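Local coordinates for protein pyridoxamine 5-phosphate-dependent dehydrase (Escherichia coli, PDB 3B8X) that catalyses the pyridoxal-phosphate-dependent removal of the C3'-hydroxyl from GDP-4-keto-6-deoxy-D-mannose, a step in making the O-antigen sugar L-colitose, at residues Ile132-Leu137 with Ile156-Asp161; Leu114-Glu119 with Asn140-Asp145; Gly218-Leu223 with Phe238-Lys243. The protein carries 1 engineered substitution. All blocks are in the same frame, centred on the assembly; numbering follows the deposited sequence.

Interaction 1 of 3, residues Ile132-Leu137 with Ile156-Asp161; sequences ILTVNL and IILLED. With G4M ([(2R,3S,4R,5R)-5-(2-amino-6-oxo-1,6-dihydro-9H-purin-9-yl)-3,4-dihydroxytetrahydrofuran-2-yl]methyl (2R,3S,4S,5S,6R)-3,4-dihydroxy-5-[({3-hydroxy-2-methyl-5-[(phosphonooxy)methyl]pyridin-4-yl}methyl)amino]-6-methyltetrahydro-2H-pyran-2-yl dihydrogen diphosphate), chain O.
E160 reaches past T134 to N136. CB lies 3.8 Å from T134 OG1; CG comes closer to the same hydroxyl, at 3.2 Å; CD faces N136 ND2; and OE1 takes a bond from N136 ND2 at 2.9 Å. That bond uses the anti lone pair of OE1 and lies in the amide plane of N136, with amide and carboxylate turned 80° apart. OE1 also accepts from G176 N and OE2 from F178 N, while N136 OD1 is held by N142 ND2. Behind these groups run two parallel neighbours of the central sheet, strands 129-135 and 157-161, joined through helix 144-151 as a beta-alpha-beta unit. Their ladder includes L159 N to I132 O at 2.9 Å. L159 O is gripped twice, by T134 N and by T134 OG1, each at 3.0 Å and from opposite faces of its plane; a chi1 of 63° swings the hydroxyl there. I132 CG1 presses on I156 CG2 at 3.3 Å, tighter than usual. On the other face of the sheet V135 CG2 lies beside D161 CB, and D161 OD2, hydrogen-bonded to T93 OG1 and N62 ND2, stands 2.7 Å from pyridine atom N1L of G4M.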
# COMPACT_ATOMS: atom_id res chain seq x y z
N ILE B 132 -10.19 -5.56 20.68
CA ILE B 132 -8.94 -6.08 21.21
C ILE B 132 -8.17 -6.59 19.99
O ILE B 132 -8.57 -7.56 19.34
CB ILE B 132 -9.17 -7.25 22.17
CG1 ILE B 132 -10.26 -6.91 23.20
CG2 ILE B 132 -7.86 -7.65 22.88
CD1 ILE B 132 -9.97 -7.46 24.57
N LEU B 133 -7.07 -5.92 19.68
CA LEU B 133 -6.22 -6.34 18.57
C LEU B 133 -5.07 -7.21 19.14
O LEU B 133 -4.06 -6.72 19.63
CB LEU B 133 -5.65 -5.12 17.83
CG LEU B 133 -4.62 -5.47 16.76
CD1 LEU B 133 -5.19 -6.49 15.76
CD2 LEU B 133 -4.11 -4.25 16.03
N THR B 134 -5.30 -8.51 19.12
CA THR B 134 -4.36 -9.49 19.63
C THR B 134 -3.28 -9.62 18.57
O THR B 134 -3.50 -9.29 17.41
CB THR B 134 -5.01 -10.90 19.92
OG1 THR B 134 -5.53 -11.54 18.72
CG2 THR B 134 -6.12 -10.76 20.96
N VAL B 135 -2.12 -10.06 19.00
CA VAL B 135 -1.01 -10.28 18.08
C VAL B 135 -0.34 -11.57 18.56
O VAL B 135 0.00 -11.66 19.73
CB VAL B 135 0.05 -9.16 18.20
CG1 VAL B 135 1.29 -9.49 17.34
CG2 VAL B 135 -0.55 -7.80 17.83
N ASN B 136 -0.25 -12.57 17.68
CA ASN B 136 0.37 -13.86 18.03
C ASN B 136 1.85 -13.73 17.74
O ASN B 136 2.28 -13.79 16.58
CB ASN B 136 -0.27 -15.02 17.24
CG ASN B 136 -1.76 -15.12 17.49
OD1 ASN B 136 -2.20 -15.19 18.67
ND2 ASN B 136 -2.55 -15.01 16.42
N LEU B 137 2.62 -13.47 18.79
CA LEU B 137 4.02 -13.16 18.63
C LEU B 137 4.95 -14.32 18.35
O LEU B 137 4.97 -15.34 19.05
CB LEU B 137 4.56 -12.29 19.78
CG LEU B 137 5.60 -11.25 19.37
CD1 LEU B 137 4.94 -10.01 18.75
CD2 LEU B 137 6.46 -10.82 20.57
N ILE B 156 -17.26 -6.48 22.19
CA ILE B 156 -15.85 -6.12 21.96
C ILE B 156 -15.36 -6.94 20.78
O ILE B 156 -15.40 -8.16 20.81
CB ILE B 156 -14.95 -6.50 23.15
CG1 ILE B 156 -15.38 -5.73 24.40
CG2 ILE B 156 -13.49 -6.20 22.80
CD1 ILE B 156 -15.20 -6.53 25.70
N ILE B 157 -14.93 -6.27 19.73
CA ILE B 157 -14.48 -7.02 18.57
C ILE B 157 -13.08 -7.58 18.85
O ILE B 157 -12.19 -6.88 19.40
CB ILE B 157 -14.35 -6.11 17.35
CG1 ILE B 157 -15.70 -5.54 16.94
CG2 ILE B 157 -13.69 -6.86 16.21
CD1 ILE B 157 -15.63 -4.10 16.47
N LEU B 158 -12.85 -8.80 18.36
CA LEU B 158 -11.54 -9.42 18.47
C LEU B 158 -10.92 -9.47 17.07
O LEU B 158 -11.55 -9.99 16.10
CB LEU B 158 -11.70 -10.87 18.97
CG LEU B 158 -10.44 -11.72 19.01
CD1 LEU B 158 -9.43 -11.18 20.02
CD2 LEU B 158 -10.77 -13.16 19.27
N LEU B 159 -9.69 -8.95 17.00
CA LEU B 159 -8.94 -8.97 15.72
C LEU B 159 -7.65 -9.70 16.00
O LEU B 159 -7.22 -9.65 17.12
CB LEU B 159 -8.56 -7.56 15.35
CG LEU B 159 -9.85 -6.79 15.08
CD1 LEU B 159 -9.55 -5.31 14.91
CD2 LEU B 159 -10.61 -7.41 13.91
N GLU B 160 -7.01 -10.31 15.01
CA GLU B 160 -5.70 -10.91 15.28
C GLU B 160 -4.77 -10.38 14.22
O GLU B 160 -5.15 -10.29 13.05
CB GLU B 160 -5.72 -12.41 15.00
CG GLU B 160 -6.25 -13.29 16.11
CD GLU B 160 -6.37 -14.74 15.68
OE1 GLU B 160 -5.38 -15.50 15.78
OE2 GLU B 160 -7.43 -15.12 15.15
N ASP B 161 -3.57 -10.01 14.62
CA ASP B 161 -2.55 -9.65 13.65
C ASP B 161 -1.77 -10.98 13.68
O ASP B 161 -1.16 -11.30 14.69
CB ASP B 161 -1.68 -8.47 14.13
CG ASP B 161 -0.41 -8.29 13.26
OD1 ASP B 161 -0.07 -9.29 12.59
OD2 ASP B 161 0.22 -7.18 13.24
OP3 G4M O . 6.29 -7.12 6.52
PL G4M O . 4.73 -7.08 6.28
OP1 G4M O . 4.20 -5.62 5.79
OP2 G4M O . 4.35 -8.17 5.16
OP4 G4M O . 3.97 -7.56 7.63
C5B G4M O . 4.01 -6.51 8.55
C5L G4M O . 3.85 -7.09 9.90
C6L G4M O . 2.64 -6.95 10.56
N1L G4M O . 2.50 -7.41 11.78
C2L G4M O . 3.47 -8.02 12.44
C2A G4M O . 3.25 -8.48 13.86
C3L G4M O . 4.71 -8.26 11.85
O3L G4M O . 5.67 -8.83 12.60
C4L G4M O . 4.90 -7.80 10.51
C4A G4M O . 6.12 -7.97 9.84
N4A G4M O . 7.13 -8.47 10.47
C4G G4M O . 8.33 -8.74 9.75
C5G G4M O . 9.55 -8.56 10.62
C6G G4M O . 9.40 -9.32 11.93
O5G G4M O . 10.55 -9.22 9.85
C3G G4M O . 8.49 -7.79 8.55
O3G G4M O . 8.19 -8.54 7.37
C2G G4M O . 9.97 -7.32 8.46
O2G G4M O . 10.27 -6.75 7.18
C1G G4M O . 10.92 -8.47 8.70
O1G G4M O . 12.16 -7.88 9.06
P2 G4M O . 13.51 -8.54 8.55
O3P G4M O . 13.48 -10.13 8.81
O4P G4M O . 14.71 -7.97 9.49
OPP G4M O . 13.55 -8.12 7.00
P G4M O . 14.96 -8.41 6.29
O1P G4M O . 16.31 -7.82 6.95
O2P G4M O . 14.70 -7.70 4.88
O5' G4M O . 15.03 -9.93 5.87
C5' G4M O . 15.63 -10.71 6.88
C4' G4M O . 16.72 -11.54 6.22
O4' G4M O . 16.24 -12.05 4.94
C3' G4M O . 17.95 -10.65 5.90
O3' G4M O . 19.09 -11.48 6.01
C2' G4M O . 17.69 -10.20 4.45
O2' G4M O . 18.95 -9.98 3.81
C1' G4M O . 17.06 -11.47 3.89
N9 G4M O . 16.24 -11.19 2.71
C8 G4M O . 15.09 -10.46 2.69
N7 G4M O . 14.63 -10.47 1.45
C4 G4M O . 16.47 -11.69 1.45
C5 G4M O . 15.42 -11.22 0.62
C6 G4M O . 15.40 -11.60 -0.77
O6 G4M O . 14.53 -11.25 -1.55
N3 G4M O . 17.44 -12.45 0.93
C2 G4M O . 17.41 -12.78 -0.35
N1 G4M O . 16.42 -12.37 -1.21
N2 G4M O . 18.42 -13.54 -0.86
O HOH W 1 1.76 -11.98 14.37

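Interaction 2 of 3, residues Leu114-Glu119 with Asn140-Asp145; sequences LNIDIE and NPNNFD
This is a polar loop-to-loop contact, in which N115 meets N140 and N142 where two loops enter helices 118-124 and 144-151. It belongs to the alpha/beta part of the aminotransferase fold, beside the end of strand 129-135. N115 carries it. With chi1 at -70° its amide reaches across, and ND2 donates to N140 O at 2.8 Å. The N-H...O angle is 161° and the acceptor lies in the N115 amide plane, but the donor stands 56° above the carbonyl plane and so misses the lone pairs. A water accepts from N115 ND2 and donates to P141 O, adding a second link to the next carbonyl. The other end of the amide, OD1, accepts from L137 N, so bonds at both ends of the amide fix its rotation. N142 lays its own amide against that of N115, the two planes nearly parallel and stacked; its ND2, besides its bond to N136, donates to V135 O. Both loops end in helix N-caps: D117 caps helix 118-124, and N143 OD1 accepts from E146 N and, weakly, from D145 N. The ring of F144 carries N142 CB on one face, 3.7 Å above its plane and offset toward the rim. N142 OD1 touches I116 CG2 at 3.5 Å and receives a water that also donates to I116 O, 2.8 Å from each oxygen.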
# COMPACT_ATOMS: atom_id res chain seq x y z
N LEU B 114 5.45 -13.97 25.58
CA LEU B 114 5.74 -12.78 24.75
C LEU B 114 4.48 -12.17 24.25
O LEU B 114 4.54 -11.13 23.60
CB LEU B 114 6.67 -13.08 23.56
CG LEU B 114 8.02 -13.75 23.88
CD1 LEU B 114 8.86 -13.75 22.62
CD2 LEU B 114 8.71 -13.07 25.07
N ASN B 115 3.35 -12.79 24.58
CA ASN B 115 2.03 -12.26 24.18
C ASN B 115 1.41 -11.40 25.30
O ASN B 115 2.01 -11.27 26.39
CB ASN B 115 1.10 -13.38 23.72
CG ASN B 115 1.53 -13.98 22.39
OD1 ASN B 115 2.14 -13.32 21.56
ND2 ASN B 115 1.24 -15.25 22.21
N ILE B 116 0.31 -10.71 24.97
CA ILE B 116 -0.36 -9.80 25.90
C ILE B 116 -0.61 -10.51 27.25
O ILE B 116 -0.97 -11.68 27.28
CB ILE B 116 -1.70 -9.32 25.33
CG1 ILE B 116 -2.27 -8.13 26.12
CG2 ILE B 116 -2.63 -10.48 25.31
CD1 ILE B 116 -3.28 -7.27 25.38
N ASP B 117 -0.33 -9.82 28.34
CA ASP B 117 -0.50 -10.42 29.63
C ASP B 117 -1.96 -10.64 29.90
O ASP B 117 -2.75 -9.70 29.94
CB ASP B 117 0.08 -9.53 30.69
CG ASP B 117 0.07 -10.20 32.01
OD1 ASP B 117 0.62 -11.31 32.08
OD2 ASP B 117 -0.59 -9.71 32.93
N ILE B 118 -2.35 -11.88 30.08
CA ILE B 118 -3.74 -12.15 30.31
C ILE B 118 -4.34 -11.43 31.51
O ILE B 118 -5.36 -10.74 31.41
CB ILE B 118 -3.96 -13.62 30.41
CG1 ILE B 118 -3.62 -14.21 29.05
CG2 ILE B 118 -5.39 -13.91 30.92
CD1 ILE B 118 -4.66 -13.89 27.99
N GLU B 119 -3.70 -11.61 32.66
CA GLU B 119 -4.21 -10.92 33.82
C GLU B 119 -4.32 -9.44 33.53
O GLU B 119 -5.33 -8.82 33.85
CB GLU B 119 -3.34 -11.18 35.04
CG GLU B 119 -3.69 -12.50 35.67
CD GLU B 119 -5.19 -12.73 35.81
OE1 GLU B 119 -5.81 -11.97 36.59
OE2 GLU B 119 -5.73 -13.67 35.17
N ASN B 140 3.79 -17.76 18.32
CA ASN B 140 3.02 -18.19 19.47
C ASN B 140 1.61 -17.61 19.48
O ASN B 140 1.46 -16.40 19.68
CB ASN B 140 3.74 -17.73 20.73
CG ASN B 140 3.60 -18.70 21.89
OD1 ASN B 140 3.33 -19.90 21.70
ND2 ASN B 140 3.83 -18.19 23.12
N PRO B 141 0.59 -18.47 19.39
CA PRO B 141 -0.79 -17.96 19.46
C PRO B 141 -1.13 -17.52 20.88
O PRO B 141 -0.60 -18.02 21.88
CB PRO B 141 -1.65 -19.19 19.14
CG PRO B 141 -0.83 -20.39 19.55
CD PRO B 141 0.65 -19.94 19.51
N ASN B 142 -2.09 -16.60 20.96
CA ASN B 142 -2.59 -16.16 22.26
C ASN B 142 -3.45 -17.27 22.82
O ASN B 142 -3.87 -18.16 22.08
CB ASN B 142 -3.49 -14.94 22.06
CG ASN B 142 -2.70 -13.71 21.89
OD1 ASN B 142 -2.43 -13.04 22.89
ND2 ASN B 142 -2.14 -13.48 20.67
N ASN B 143 -3.76 -17.22 24.11
CA ASN B 143 -4.66 -18.22 24.61
C ASN B 143 -6.04 -17.66 24.43
O ASN B 143 -6.51 -16.86 25.24
CB ASN B 143 -4.39 -18.62 26.07
CG ASN B 143 -5.46 -19.55 26.60
OD1 ASN B 143 -6.58 -19.51 26.11
ND2 ASN B 143 -5.12 -20.39 27.56
N PHE B 144 -6.67 -18.02 23.33
CA PHE B 144 -7.97 -17.49 22.95
C PHE B 144 -9.12 -17.83 23.89
O PHE B 144 -10.07 -17.07 24.00
CB PHE B 144 -8.25 -17.69 21.46
CG PHE B 144 -7.37 -16.85 20.59
CD1 PHE B 144 -6.29 -17.41 19.91
CD2 PHE B 144 -7.57 -15.48 20.52
CE1 PHE B 144 -5.42 -16.59 19.14
CE2 PHE B 144 -6.76 -14.67 19.73
CZ PHE B 144 -5.68 -15.21 19.08
N ASP B 145 -8.97 -18.93 24.62
CA ASP B 145 -9.98 -19.30 25.62
C ASP B 145 -9.96 -18.22 26.70
O ASP B 145 -10.99 -17.62 27.03
CB ASP B 145 -9.58 -20.62 26.28
CG ASP B 145 -9.90 -21.82 25.42
OD1 ASP B 145 -10.67 -21.68 24.46
OD2 ASP B 145 -9.36 -22.92 25.71
O HOH W 2 0.22 -17.21 24.48
O HOH W 3 -2.26 -13.51 25.65

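Interaction 3 of 3, residues Gly218-Leu223 with Phe238-Lys243; sequences GWTRNL and FEESFK. With G4M ([(2R,3S,4R,5R)-5-(2-amino-6-oxo-1,6-dihydro-9H-purin-9-yl)-3,4-dihydroxytetrahydrofuran-2-yl]methyl (2R,3S,4S,5S,6R)-3,4-dihydroxy-5-[({3-hydroxy-2-methyl-5-[(phosphonooxy)methyl]pyridin-4-yl}methyl)amino]-6-methyltetrahydro-2H-pyran-2-yl dihydrogen diphosphate), chain G.
T220 OG1 donates to E240 OE1 at 2.8 Å, meeting the carboxylate oxygen nearly along its C-O axis while the two side chains cross at about a right angle. A chi1 of 62° turns the threonine hydroxyl toward the glutamate, whose chain bends back at chi2 to receive it. The other oxygen, OE2, is held by S234 N; K243 NZ sits very close to carboxylate oxygens of E239 and E240, in salt bridges modelled implausibly short. One water, accepting from T220 N and donating to E240 O, bridges the two backbones beside this pair.

R221 makes the second link. Its NE gives a straight bond to S241 O, 3.0 Å long and within 3° of the guanidinium plane, so the group is anchored at its edge. W219 backs it: CZ3 lies 3.4 Å from the guanidinium plane, over its centre, and R221 CG in turn sits over the centre of the indole. Held flat in this way, R221 presents NH1 to the diphosphate of G4M, bonding O1P at 2.9 Å and O4P at 3.2 Å. The edge of the F242 ring faces the ligand, CE1 lying 3.6 Å from O1G. W219 CZ3 also touches F242 CE1, at 4.2 Å.

That ligand is bound to S59, E164 and S185 of the second subunit, so this contact completes the neighbour's active site; there F242 meets W90 of the second subunit edge-to-face. Within its own chain, residues 218-223 lie in the loop between helix 205-214 and strand 226-227, with a type I turn at T220-L223, and they pack against residues 240-243, in helix 237-241 and the residues after it.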
# COMPACT_ATOMS: atom_id res chain seq x y z
N GLY B 218 -11.61 1.59 -4.20
CA GLY B 218 -12.92 1.88 -3.65
C GLY B 218 -14.00 1.73 -4.72
O GLY B 218 -15.10 2.25 -4.59
N TRP B 219 -13.68 1.02 -5.79
CA TRP B 219 -14.62 0.84 -6.88
C TRP B 219 -15.40 -0.47 -6.75
O TRP B 219 -15.22 -1.25 -5.80
CB TRP B 219 -13.89 0.96 -8.22
CG TRP B 219 -12.89 -0.20 -8.54
CD1 TRP B 219 -12.78 -1.44 -7.93
CD2 TRP B 219 -11.88 -0.17 -9.54
NE1 TRP B 219 -11.80 -2.19 -8.57
CE2 TRP B 219 -11.27 -1.44 -9.58
CE3 TRP B 219 -11.54 0.77 -10.53
CZ2 TRP B 219 -10.27 -1.75 -10.49
CZ3 TRP B 219 -10.60 0.43 -11.48
CH2 TRP B 219 -9.95 -0.80 -11.42
N THR B 220 -16.31 -0.71 -7.67
CA THR B 220 -17.13 -1.89 -7.54
C THR B 220 -16.71 -3.04 -8.43
O THR B 220 -17.37 -4.05 -8.48
CB THR B 220 -18.56 -1.54 -7.91
OG1 THR B 220 -18.57 -1.12 -9.29
CG2 THR B 220 -19.06 -0.40 -7.01
N ARG B 221 -15.61 -2.88 -9.13
CA ARG B 221 -15.23 -3.90 -10.08
C ARG B 221 -15.11 -5.32 -9.57
O ARG B 221 -15.32 -6.27 -10.32
CB ARG B 221 -13.91 -3.54 -10.73
CG ARG B 221 -14.07 -2.41 -11.69
CD ARG B 221 -13.07 -2.51 -12.82
NE ARG B 221 -13.01 -1.23 -13.52
CZ ARG B 221 -12.02 -0.88 -14.32
NH1 ARG B 221 -11.03 -1.72 -14.57
NH2 ARG B 221 -12.05 0.30 -14.89
N ASN B 222 -14.61 -5.47 -8.36
CA ASN B 222 -14.30 -6.79 -7.86
C ASN B 222 -15.39 -7.29 -6.99
O ASN B 222 -15.24 -8.33 -6.38
CB ASN B 222 -12.96 -6.81 -7.10
CG ASN B 222 -11.82 -6.37 -7.95
OD1 ASN B 222 -11.08 -5.43 -7.64
ND2 ASN B 222 -11.65 -7.08 -9.06
N LEU B 223 -16.47 -6.52 -6.93
CA LEU B 223 -17.64 -6.90 -6.17
C LEU B 223 -18.57 -7.72 -7.10
O LEU B 223 -18.64 -7.49 -8.31
CB LEU B 223 -18.39 -5.65 -5.76
CG LEU B 223 -17.69 -4.77 -4.73
CD1 LEU B 223 -18.57 -3.55 -4.47
CD2 LEU B 223 -17.52 -5.57 -3.46
N PHE B 238 -20.42 0.79 -18.44
CA PHE B 238 -19.94 2.16 -18.48
C PHE B 238 -20.23 2.81 -17.13
O PHE B 238 -19.50 3.69 -16.70
CB PHE B 238 -20.63 2.96 -19.59
CG PHE B 238 -19.92 4.23 -19.97
CD1 PHE B 238 -18.94 4.23 -20.97
CD2 PHE B 238 -20.25 5.43 -19.35
CE1 PHE B 238 -18.32 5.42 -21.37
CE2 PHE B 238 -19.61 6.65 -19.73
CZ PHE B 238 -18.65 6.63 -20.75
N GLU B 239 -21.33 2.38 -16.50
CA GLU B 239 -21.78 2.86 -15.19
C GLU B 239 -20.95 2.27 -14.04
O GLU B 239 -20.49 3.00 -13.16
CB GLU B 239 -23.25 2.51 -14.96
CG GLU B 239 -24.03 3.61 -14.23
CD GLU B 239 -24.79 3.11 -13.00
OE1 GLU B 239 -26.02 2.85 -13.11
OE2 GLU B 239 -24.17 3.01 -11.92
N GLU B 240 -20.68 0.98 -14.10
CA GLU B 240 -19.86 0.32 -13.09
C GLU B 240 -18.37 0.30 -13.43
O GLU B 240 -17.56 -0.26 -12.70
CB GLU B 240 -20.34 -1.12 -12.90
CG GLU B 240 -21.79 -1.16 -12.55
CD GLU B 240 -22.06 -0.86 -11.05
OE1 GLU B 240 -21.20 -1.13 -10.19
OE2 GLU B 240 -23.16 -0.36 -10.70
N SER B 241 -17.99 0.93 -14.54
CA SER B 241 -16.58 0.99 -14.92
C SER B 241 -15.79 1.65 -13.78
O SER B 241 -14.94 1.03 -13.14
CB SER B 241 -16.46 1.84 -16.20
OG SER B 241 -15.13 1.97 -16.68
N PHE B 242 -16.11 2.92 -13.55
CA PHE B 242 -15.47 3.74 -12.53
C PHE B 242 -16.55 4.30 -11.57
O PHE B 242 -16.90 5.47 -11.56
CB PHE B 242 -14.67 4.90 -13.17
CG PHE B 242 -13.50 4.50 -14.05
CD1 PHE B 242 -12.73 3.37 -13.79
CD2 PHE B 242 -13.11 5.33 -15.09
CE1 PHE B 242 -11.61 3.07 -14.60
CE2 PHE B 242 -11.98 5.04 -15.89
CZ PHE B 242 -11.22 3.92 -15.63
N LYS B 243 -17.12 3.43 -10.77
CA LYS B 243 -18.09 3.84 -9.77
C LYS B 243 -17.28 3.73 -8.44
O LYS B 243 -16.77 2.65 -8.09
CB LYS B 243 -19.19 2.77 -9.84
CG LYS B 243 -20.35 2.94 -8.88
CD LYS B 243 -21.67 2.73 -9.66
CE LYS B 243 -22.80 2.10 -8.86
NZ LYS B 243 -23.94 1.78 -9.79
OP3 G4M G . -3.64 2.96 -10.76
PL G4M G . -2.52 3.57 -9.79
OP1 G4M G . -2.76 3.13 -8.29
OP2 G4M G . -1.03 3.19 -10.25
OP4 G4M G . -2.52 5.17 -9.88
C5B G4M G . -3.67 5.73 -9.28
C5L G4M G . -4.03 7.05 -9.98
C6L G4M G . -3.90 8.25 -9.30
N1L G4M G . -4.22 9.43 -9.85
C2L G4M G . -4.80 9.50 -11.04
C2A G4M G . -5.22 10.88 -11.54
C3L G4M G . -4.99 8.33 -11.80
O3L G4M G . -5.60 8.37 -13.01
C4L G4M G . -4.60 7.07 -11.26
C4A G4M G . -4.84 5.87 -11.95
N4A G4M G . -5.40 5.92 -13.15
C4G G4M G . -5.51 4.77 -13.92
C5G G4M G . -6.84 4.73 -14.68
C6G G4M G . -6.99 6.01 -15.49
O5G G4M G . -6.79 3.62 -15.58
C3G G4M G . -5.33 3.49 -13.10
O3G G4M G . -4.10 2.85 -13.49
C2G G4M G . -6.55 2.55 -13.32
O2G G4M G . -6.31 1.26 -12.71
C1G G4M G . -6.91 2.40 -14.83
O1G G4M G . -8.26 1.93 -14.96
P2 G4M G . -8.12 0.83 -16.11
O3P G4M G . -7.45 1.44 -17.44
O4P G4M G . -9.61 0.37 -16.47
OPP G4M G . -7.20 -0.37 -15.53
P G4M G . -7.65 -1.77 -16.21
O1P G4M G . -9.16 -1.78 -16.79
O2P G4M G . -7.57 -2.88 -15.04
O5' G4M G . -6.59 -2.22 -17.36
C5' G4M G . -6.68 -1.37 -18.51
C4' G4M G . -6.65 -2.22 -19.79
O4' G4M G . -5.38 -2.94 -19.92
C3' G4M G . -7.77 -3.30 -19.76
O3' G4M G . -8.31 -3.54 -21.07
C2' G4M G . -7.05 -4.54 -19.19
O2' G4M G . -7.58 -5.75 -19.76
C1' G4M G . -5.61 -4.35 -19.71
N9 G4M G . -4.65 -4.90 -18.76
C8 G4M G . -4.46 -4.48 -17.47
N7 G4M G . -3.51 -5.21 -16.95
C4 G4M G . -3.80 -5.91 -19.03
C5 G4M G . -3.06 -6.11 -17.87
C6 G4M G . -2.06 -7.12 -17.88
O6 G4M G . -1.35 -7.32 -16.91
N3 G4M G . -3.57 -6.66 -20.10
C2 G4M G . -2.65 -7.59 -20.10
N1 G4M G . -1.88 -7.83 -19.00
N2 G4M G . -2.44 -8.33 -21.23
O HOH W 4 -15.89 0.28 -10.53

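Overall arrangement
From the N terminus, residues 114-119 come first, then 132-137, 140-145 and 156-161, so interactions 2 and 1 cross. Interaction 2 closes the loop through helix 118-124 and strand 129-135; interaction 1 closes the loop through helix 144-151. Their centres are 10 Å apart and they touch through residues at the end of strand 129-135, so the helix-entry loops are tied to the end of the central parallel strands. Interaction 3 follows in series, closing a short excursion after helix 205-214. It lies across the chain's centre from interaction 2, about 41 Å between centres, and serves the second subunit's ligand, whereas interaction 1 lines this subunit's own.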